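Local structure of peptidoglycan N-acetylglucosamine deacetylase (Bacillus cereus, 4L1G) at residues E60-A65 and W182-N187; V198-V203 and L223-P228. The protein removes acetyl groups from N-acetylglucosamine residues of peptidoglycan, and also from soluble chitin substrates and N-acetylchitooligomers, with the help of zinc. All blocks are in the same frame, centred on the assembly; numbering follows the deposited sequence.

Contact 1. Residues E60-A65 and W182-N187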
loop_
_atom_site.group_PDB
_atom_site.type_symbol
_atom_site.label_atom_id
_atom_site.label_comp_id
_atom_site.label_asym_id
_atom_site.label_seq_id
_atom_site.Cartn_x
_atom_site.Cartn_y
_atom_site.Cartn_z
ATOM N N GLU A 60 5.652 10.751 -15.972
ATOM C CA GLU A 60 5.172 11.242 -17.259
ATOM C C GLU A 60 5.221 10.158 -18.328
ATOM O O GLU A 60 4.528 10.246 -19.341
ATOM C CB GLU A 60 6.004 12.441 -17.720
ATOM C CG GLU A 60 5.886 13.666 -16.835
ATOM C CD GLU A 60 6.657 14.855 -17.380
ATOM O OE1 GLU A 60 6.352 15.995 -16.980
ATOM O OE2 GLU A 60 7.569 14.653 -18.208
ATOM N N LYS A 61 6.039 9.137 -18.098
ATOM C CA LYS A 61 6.285 8.118 -19.113
ATOM C C LYS A 61 5.593 6.792 -18.805
ATOM O O LYS A 61 5.203 6.065 -19.715
ATOM C CB LYS A 61 7.790 7.905 -19.291
ATOM C CG LYS A 61 8.173 7.059 -20.495
ATOM C CD LYS A 61 9.676 7.111 -20.742
ATOM C CE LYS A 61 10.098 6.172 -21.867
ATOM N NZ LYS A 61 9.468 6.524 -23.170
ATOM N N TYR A 62 5.433 6.487 -17.521
ATOM C CA TYR A 62 4.871 5.204 -17.112
ATOM C C TYR A 62 3.701 5.353 -16.143
ATOM O O TYR A 62 3.424 6.444 -15.645
ATOM C CB TYR A 62 5.955 4.337 -16.472
ATOM C CG TYR A 62 7.198 4.187 -17.318
ATOM C CD1 TYR A 62 7.205 3.366 -18.436
ATOM C CD2 TYR A 62 8.366 4.865 -16.994
ATOM C CE1 TYR A 62 8.339 3.225 -19.214
ATOM C CE2 TYR A 62 9.506 4.731 -17.765
ATOM C CZ TYR A 62 9.486 3.909 -18.873
ATOM O OH TYR A 62 10.619 3.772 -19.644
ATOM N N ALA A 63 3.018 4.242 -15.881
ATOM C CA ALA A 63 1.983 4.208 -14.855
ATOM C C ALA A 63 2.665 4.192 -13.493
ATOM O O ALA A 63 2.935 3.130 -12.933
ATOM C CB ALA A 63 1.098 2.983 -15.031
ATOM N N TYR A 64 2.936 5.381 -12.964
ATOM C CA TYR A 64 3.822 5.532 -11.817
ATOM C C TYR A 64 3.529 6.854 -11.105
ATOM O O TYR A 64 3.515 7.913 -11.734
ATOM C CB TYR A 64 5.269 5.499 -12.316
ATOM C CG TYR A 64 6.342 5.487 -11.251
ATOM C CD1 TYR A 64 6.519 4.386 -10.426
ATOM C CD2 TYR A 64 7.208 6.565 -11.103
ATOM C CE1 TYR A 64 7.510 4.367 -9.464
ATOM C CE2 TYR A 64 8.205 6.554 -10.146
ATOM C CZ TYR A 64 8.351 5.453 -9.330
ATOM O OH TYR A 64 9.343 5.438 -8.373
ATOM N N ALA A 65 3.288 6.794 -9.798
ATOM C CA ALA A 65 2.982 8.001 -9.033
ATOM C C ALA A 65 3.398 7.901 -7.569
ATOM O O ALA A 65 3.540 6.806 -7.025
ATOM C CB ALA A 65 1.497 8.337 -9.139
ATOM N N TRP A 182 7.913 -2.704 -18.174
ATOM C CA TRP A 182 7.196 -3.969 -18.303
ATOM C C TRP A 182 5.852 -3.928 -17.577
ATOM O O TRP A 182 4.837 -4.365 -18.117
ATOM C CB TRP A 182 8.045 -5.128 -17.775
ATOM C CG TRP A 182 7.363 -6.464 -17.861
ATOM C CD1 TRP A 182 7.278 -7.274 -18.958
ATOM C CD2 TRP A 182 6.674 -7.146 -16.805
ATOM N NE1 TRP A 182 6.576 -8.416 -18.651
ATOM C CE2 TRP A 182 6.197 -8.364 -17.335
ATOM C CE3 TRP A 182 6.412 -6.846 -15.465
ATOM C CZ2 TRP A 182 5.474 -9.279 -16.572
ATOM C CZ3 TRP A 182 5.695 -7.756 -14.707
ATOM C CH2 TRP A 182 5.235 -8.958 -15.264
ATOM N N ALA A 183 5.852 -3.396 -16.359
ATOM C CA ALA A 183 4.631 -3.298 -15.561
ATOM C C ALA A 183 3.569 -2.437 -16.241
ATOM O O ALA A 183 2.384 -2.784 -16.248
ATOM C CB ALA A 183 4.947 -2.753 -14.179
ATOM N N THR A 184 3.999 -1.313 -16.804
ATOM C CA THR A 184 3.101 -0.437 -17.547
ATOM C C THR A 184 2.496 -1.170 -18.744
ATOM O O THR A 184 1.292 -1.086 -18.991
ATOM C CB THR A 184 3.833 0.825 -18.042
ATOM O OG1 THR A 184 4.442 1.491 -16.931
ATOM C CG2 THR A 184 2.860 1.780 -18.727
ATOM N N GLU A 185 3.337 -1.895 -19.477
ATOM C CA GLU A 185 2.885 -2.654 -20.640
ATOM C C GLU A 185 1.917 -3.765 -20.246
ATOM O O GLU A 185 1.050 -4.151 -21.027
ATOM C CB GLU A 185 4.077 -3.237 -21.401
ATOM C CG GLU A 185 4.938 -2.191 -22.092
ATOM C CD GLU A 185 6.209 -2.772 -22.678
ATOM O OE1 GLU A 185 6.928 -2.029 -23.382
ATOM O OE2 GLU A 185 6.494 -3.967 -22.436
ATOM N N GLN A 186 2.067 -4.268 -19.026
ATOM C CA GLN A 186 1.219 -5.348 -18.536
ATOM C C GLN A 186 -0.018 -4.829 -17.809
ATOM O O GLN A 186 -0.697 -5.584 -17.116
ATOM C CB GLN A 186 2.018 -6.283 -17.627
ATOM C CG GLN A 186 3.109 -7.047 -18.353
ATOM C CD GLN A 186 2.553 -7.964 -19.422
ATOM O OE1 GLN A 186 1.520 -8.606 -19.228
ATOM N NE2 GLN A 186 3.230 -8.026 -20.563
ATOM N N ASN A 187 -0.296 -3.538 -17.970
ATOM C CA ASN A 187 -1.486 -2.907 -17.399
ATOM C C ASN A 187 -1.486 -2.858 -15.867
ATOM O O ASN A 187 -2.543 -2.873 -15.236
ATOM C CB ASN A 187 -2.766 -3.570 -17.929
ATOM C CG ASN A 187 -3.966 -2.649 -17.877
ATOM O OD1 ASN A 187 -3.829 -1.425 -17.903
ATOM N ND2 ASN A 187 -5.158 -3.236 -17.804
#

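Contact 2. Residues V198-V203 and L223-P228. With ACT (acetate ion), chain F.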
loop_
_atom_site.group_PDB
_atom_site.type_symbol
_atom_site.label_atom_id
_atom_site.label_comp_id
_atom_site.label_asym_id
_atom_site.label_seq_id
_atom_site.Cartn_x
_atom_site.Cartn_y
_atom_site.Cartn_z
ATOM N N VAL A 198 7.568 6.088 8.969
ATOM C CA VAL A 198 8.696 5.309 9.503
ATOM C C VAL A 198 8.326 4.482 10.741
ATOM O O VAL A 198 9.085 4.399 11.709
ATOM C CB VAL A 198 9.991 6.164 9.730
ATOM C CG1 VAL A 198 10.504 6.716 8.406
ATOM C CG2 VAL A 198 9.773 7.294 10.731
ATOM N N ASP A 199 7.151 3.858 10.683
ATOM C CA ASP A 199 6.586 3.145 11.825
ATOM C C ASP A 199 7.349 1.873 12.193
ATOM O O ASP A 199 7.231 1.374 13.314
ATOM C CB ASP A 199 5.098 2.845 11.596
ATOM C CG ASP A 199 4.834 2.070 10.313
ATOM O OD1 ASP A 199 5.732 1.990 9.450
ATOM O OD2 ASP A 199 3.710 1.545 10.159
ATOM N N TRP A 200 8.138 1.362 11.254
ATOM C CA TRP A 200 8.928 0.158 11.489
ATOM C C TRP A 200 10.017 0.386 12.537
ATOM O O TRP A 200 10.546 -0.566 13.105
ATOM C CB TRP A 200 9.548 -0.336 10.181
ATOM C CG TRP A 200 10.340 0.716 9.469
ATOM C CD1 TRP A 200 9.874 1.611 8.550
ATOM C CD2 TRP A 200 11.738 0.988 9.622
ATOM N NE1 TRP A 200 10.897 2.422 8.120
ATOM C CE2 TRP A 200 12.052 2.060 8.762
ATOM C CE3 TRP A 200 12.756 0.428 10.400
ATOM C CZ2 TRP A 200 13.340 2.583 8.658
ATOM C CZ3 TRP A 200 14.035 0.949 10.297
ATOM C CH2 TRP A 200 14.315 2.016 9.432
ATOM N N LYS A 201 10.340 1.652 12.791
ATOM C CA LYS A 201 11.340 2.007 13.793
ATOM C C LYS A 201 10.799 1.866 15.213
ATOM O O LYS A 201 11.535 2.030 16.184
ATOM C CB LYS A 201 11.842 3.437 13.575
ATOM C CG LYS A 201 12.653 3.634 12.308
ATOM C CD LYS A 201 13.228 5.041 12.241
ATOM C CE LYS A 201 14.108 5.222 11.014
ATOM N NZ LYS A 201 14.686 6.594 10.945
ATOM N N GLY A 202 9.509 1.570 15.327
ATOM C CA GLY A 202 8.887 1.387 16.625
ATOM C C GLY A 202 8.551 2.696 17.309
ATOM O O GLY A 202 8.393 2.743 18.530
ATOM N N VAL A 203 8.444 3.763 16.523
ATOM C CA VAL A 203 8.089 5.077 17.052
ATOM C C VAL A 203 6.647 5.101 17.568
ATOM O O VAL A 203 5.793 4.352 17.089
ATOM C CB VAL A 203 8.291 6.180 15.997
ATOM C CG1 VAL A 203 9.772 6.466 15.812
ATOM C CG2 VAL A 203 7.656 5.772 14.678
ATOM N N LEU A 223 2.303 5.908 4.107
ATOM C CA LEU A 223 2.889 4.573 4.222
ATOM C C LEU A 223 2.941 4.065 5.659
ATOM O O LEU A 223 3.590 4.661 6.521
ATOM C CB LEU A 223 4.299 4.538 3.629
ATOM C CG LEU A 223 5.063 3.226 3.845
ATOM C CD1 LEU A 223 4.434 2.092 3.049
ATOM C CD2 LEU A 223 6.537 3.370 3.497
ATOM N N GLN A 224 2.257 2.953 5.904
ATOM C CA GLN A 224 2.375 2.231 7.165
ATOM C C GLN A 224 2.646 0.752 6.890
ATOM O O GLN A 224 2.593 0.309 5.741
ATOM C CB GLN A 224 1.113 2.404 8.008
ATOM C CG GLN A 224 1.000 3.767 8.661
ATOM C CD GLN A 224 -0.343 3.989 9.315
ATOM O OE1 GLN A 224 -1.341 4.236 8.637
ATOM N NE2 GLN A 224 -0.380 3.900 10.640
ATOM N N HIS A 225 2.939 -0.008 7.941
ATOM C CA HIS A 225 3.283 -1.417 7.781
ATOM C C HIS A 225 2.443 -2.338 8.659
ATOM O O HIS A 225 1.988 -1.952 9.734
ATOM C CB HIS A 225 4.771 -1.649 8.077
ATOM C CG HIS A 225 5.694 -1.017 7.083
ATOM N ND1 HIS A 225 6.146 0.281 7.203
ATOM C CD2 HIS A 225 6.250 -1.504 5.947
ATOM C CE1 HIS A 225 6.940 0.565 6.186
ATOM N NE2 HIS A 225 7.019 -0.501 5.409
ATOM N N SER A 226 2.241 -3.562 8.183
ATOM C CA SER A 226 1.642 -4.617 8.989
ATOM C C SER A 226 2.507 -5.868 8.870
ATOM O O SER A 226 2.006 -6.969 8.649
ATOM C CB SER A 226 0.203 -4.898 8.550
ATOM O OG SER A 226 0.134 -5.178 7.164
ATOM N N THR A 227 3.814 -5.674 9.021
ATOM C CA THR A 227 4.801 -6.737 8.878
ATOM C C THR A 227 4.754 -7.704 10.057
ATOM O O THR A 227 4.728 -7.272 11.210
ATOM C CB THR A 227 6.227 -6.148 8.804
ATOM O OG1 THR A 227 6.234 -4.990 7.958
ATOM C CG2 THR A 227 7.213 -7.174 8.271
ATOM N N PRO A 228 4.741 -9.017 9.769
ATOM C CA PRO A 228 4.837 -10.045 10.813
ATOM C C PRO A 228 6.054 -9.820 11.704
ATOM O O PRO A 228 7.160 -9.630 11.196
ATOM C CB PRO A 228 5.010 -11.337 10.011
ATOM C CG PRO A 228 4.327 -11.070 8.722
ATOM C CD PRO A 228 4.545 -9.605 8.432
HETATM C C ACT F . 8.415 -1.046 1.839
HETATM O O ACT F . 9.587 -1.367 2.128
HETATM O OXT ACT F . 7.550 -1.323 2.695
HETATM C CH3 ACT F . 8.067 -0.368 0.544
#

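Contact 1. Residues E60-A65 and W182-N187
With OG1 anti to the carbonyl carbon and CG2 anti to the backbone N (chi1 -55°), T184 turns its hydroxyl from helix 177-185 toward Y62 and A63. On the facing side Y62 holds CG anti to its own carbonyl carbon (chi1 -52°), which carries the ring past the threonine, the two side chains crossing at about a right angle. The polar link is a single hydrogen bond from A63 N to T184 OG1, 3.3 Å long with an N-H...O angle of 155°: reasonably straight but long. The same OG1 donates to L180 O one turn earlier in the helix, so the hydroxyl serves both its own helix and the 60-65 segment.

Around that bond the packing is light. Y62 CB comes within 3.3 Å of T184 OG1, while the nearest ring atom, CD1, is 3.7 Å from it and meets it obliquely. T184 CG2 lies 3.8 Å from A63 N, and A63 CB stops 4.1 Å short of T184 OG1. Only 130 Å² is buried in all, and none of the three touching residues is fully buried, evidence of a surface contact; it lies away from the annotated sites. A63 is the centre of an inverse gamma turn. Beyond T184 the helix ends in a Schellman motif, with N187 at positive phi as its C-prime residue and bonds from F188 N to A183 O and N187 N to T184 O.

The contact thus packs the connection between helix 55-61 and strand 64-65 against the C-terminal turn of helix 177-185. Y62 also touches L180 and K181, its OH hydrogen-bonded to E177. Backbone bonds from A63 and A65 to I190 set strand 64-65, an edge of the small parallel sheet, beside strand 189-191.

Contact 2. Residues V198-V203 and L223-P228
D199 and H225 form a histidine-carboxylate pair in the NodB homology domain, at the C-terminal end of strand 221-225, with the carboxylate and imidazole planes 40° apart. D199 grips H225 twice, each oxygen using its syn lone pair. OD1 receives H225 ND1 at 2.9 Å, in the ring plane and nearly straight (171°); OD2 receives H225 N at 2.8 Å. Held at both its ring and its backbone, H225 is restrained in rotation. The aspartate reaches across with CG between its backbone N and carbonyl carbon. OD2 also bonds S235 OG, which in turn is hydrogen-bonded to Q224 NE2, a second shell behind the pair.

W200 lies alongside H225, pointing the same way, and sets its edge against the imidazole face in an offset edge-to-face pair: planes at 89°, centroids 5.6 Å apart. The closest atoms are W200 CD1 and H225 CE1, at 3.9 Å.

H225 is the predicted proton donor, and its side chain lies about 3 Å from that of the zinc ligand D81. Its other nitrogen, NE2, donates to OXT of an acetate ion, probably from the crystallisation liquor, at 2.9 Å.

Overall arrangement
From the N terminus, helix 55-61 and strand 64-65 come first, and helix 177-185 returns to them in contact 1, which closes a loop across 116 intervening residues, a span that includes strand 74-80 and the zinc ligands D81, H131 and H135. Contact 2 opens after contact 1 has closed, so the two are in series and neither nest nor cross. Its much shorter loop, 19 residues, contains helix 205-215 and ties the segment after strand 195-196 to strand 221-225. Contact 1 thus belongs with the small three-stranded parallel sheet, contact 2 with the six-stranded one. Their centres are 27 Å apart on opposite sides of the chain's centre, with nearest atoms about 11 Å apart.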